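Local coordinates for ethanolamine utilization protein (Clostridium perfringens, PDB 4FDZ), which probably builds the shell of an ethanolamine-utilization bacterial microcompartment as a trimeric protein with two BMC domains in each chain, at residues Met172-Ala177 / Gly186-Gly191. Numbering follows the deposited sequence.
Sequences MCEFFA and GALLTG
A chi1 of -40° sets CG of Phe176 beside its own backbone N and lays the ring over the strand 186-191, with CA of Ala187 over one face, toward the rim; Phe176 CD2 sits 3.2 Å from Ala187 N. Gly186, its backbone pair, has no side chain and lets the Phe176 ring lie directly against its backbone. Leu188, with CG anti to its carbonyl carbon (chi1 -60°), crosses the ring at about a right angle, and its CG meets Phe176 CZ at 3.6 Å. Glu174 stretches out alongside Leu188 in the same direction, its carboxylate carbon at the edge of the Phe176 ring and OE2 3.4 Å from Leu188 CD1. The two strands form an antiparallel beta hairpin in the second BMC domain, interrupted by a classic beta bulge at Cys173 and Glu174. Both amides turn to Leu188 O: Cys173 N donates at 2.9 Å, while the bond from Glu174 N is weak. Leu188 N returns a 2.9 Å bond to Glu174 O, and Phe176 N reaches Gly186 O at 2.7 Å. At the bulge, Cys173 SG packs on Thr190 CG2 at 3.4 Å; Thr190 OG1 is hydrogen-bonded to the Ala146 carbonyl on strand 146-152, the next strand of the sheet. On the face of the sheet opposite Phe176, Glu174 and Leu188, the doubly bent Met172 chain brings SD within 3.9 Å of Ala187 CB and crosses the Leu189 side chain obliquely, with SD near Leu189 CD2. Helix 154-167 backs this face through Leu161, against Phe175 and Ala187, and Leu165, against Leu189, while Lys26 of a second subunit packs on Met172 and Phe175.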
# COMPACT_ATOMS: atom_id res chain seq x y z
N MET C 172 24.67 9.24 4.77
CA MET C 172 23.29 8.93 4.43
C MET C 172 22.78 9.91 3.38
O MET C 172 22.94 11.12 3.54
CB MET C 172 22.45 9.04 5.69
CG MET C 172 20.96 9.09 5.45
SD MET C 172 20.33 7.51 4.91
CE MET C 172 20.45 6.53 6.42
N CYS C 173 22.17 9.39 2.32
CA CYS C 173 21.63 10.23 1.25
C CYS C 173 20.11 10.14 1.13
O CYS C 173 19.43 11.17 1.08
CB CYS C 173 22.27 9.87 -0.09
SG CYS C 173 24.03 10.18 -0.14
N GLU C 174 19.57 8.92 1.05
CA GLU C 174 18.13 8.71 0.97
C GLU C 174 17.77 7.52 1.85
O GLU C 174 18.38 6.46 1.74
CB GLU C 174 17.65 8.46 -0.48
CG GLU C 174 16.10 8.37 -0.60
CD GLU C 174 15.58 7.88 -1.96
OE1 GLU C 174 14.42 8.21 -2.30
OE2 GLU C 174 16.30 7.15 -2.68
N PHE C 175 16.79 7.70 2.72
CA PHE C 175 16.36 6.66 3.65
C PHE C 175 15.06 6.08 3.12
O PHE C 175 14.15 6.85 2.82
CB PHE C 175 16.16 7.28 5.03
CG PHE C 175 15.63 6.34 6.08
CD1 PHE C 175 16.33 5.19 6.42
CD2 PHE C 175 14.47 6.66 6.79
CE1 PHE C 175 15.85 4.34 7.42
CE2 PHE C 175 13.99 5.82 7.79
CZ PHE C 175 14.68 4.66 8.11
N PHE C 176 14.97 4.76 2.97
CA PHE C 176 13.73 4.11 2.53
C PHE C 176 13.02 3.62 3.77
O PHE C 176 13.32 2.52 4.26
CB PHE C 176 13.96 2.89 1.61
CG PHE C 176 15.06 3.05 0.60
CD1 PHE C 176 15.22 4.22 -0.11
CD2 PHE C 176 15.93 2.00 0.36
CE1 PHE C 176 16.24 4.34 -1.05
CE2 PHE C 176 16.96 2.12 -0.57
CZ PHE C 176 17.10 3.29 -1.27
N ALA C 177 12.10 4.41 4.31
CA ALA C 177 11.50 4.06 5.60
C ALA C 177 10.52 2.91 5.45
O ALA C 177 9.68 2.92 4.55
CB ALA C 177 10.80 5.28 6.21
N GLY C 186 15.55 0.42 3.60
CA GLY C 186 16.98 0.49 3.36
C GLY C 186 17.42 1.92 3.16
O GLY C 186 16.80 2.84 3.68
N ALA C 187 18.47 2.11 2.37
CA ALA C 187 18.98 3.44 2.12
C ALA C 187 19.97 3.45 0.97
O ALA C 187 20.47 2.41 0.55
CB ALA C 187 19.63 4.01 3.36
N LEU C 188 20.23 4.66 0.49
CA LEU C 188 21.35 4.96 -0.38
C LEU C 188 22.40 5.70 0.46
O LEU C 188 22.12 6.76 1.03
CB LEU C 188 20.92 5.88 -1.52
CG LEU C 188 19.83 5.37 -2.47
CD1 LEU C 188 19.54 6.40 -3.57
CD2 LEU C 188 20.24 4.05 -3.07
N LEU C 189 23.61 5.13 0.52
CA LEU C 189 24.71 5.76 1.23
C LEU C 189 25.79 6.12 0.21
O LEU C 189 25.94 5.44 -0.80
CB LEU C 189 25.30 4.80 2.28
CG LEU C 189 24.32 4.06 3.21
CD1 LEU C 189 25.10 3.26 4.26
CD2 LEU C 189 23.34 5.01 3.90
N THR C 190 26.54 7.20 0.47
CA THR C 190 27.62 7.60 -0.43
C THR C 190 28.97 7.72 0.28
O THR C 190 29.05 7.86 1.51
CB THR C 190 27.29 8.93 -1.16
OG1 THR C 190 28.18 9.12 -2.27
CG2 THR C 190 27.44 10.11 -0.21
N GLY C 191 30.02 7.68 -0.53
CA GLY C 191 31.39 7.75 -0.05
C GLY C 191 32.31 7.30 -1.16
O GLY C 191 31.89 7.20 -2.31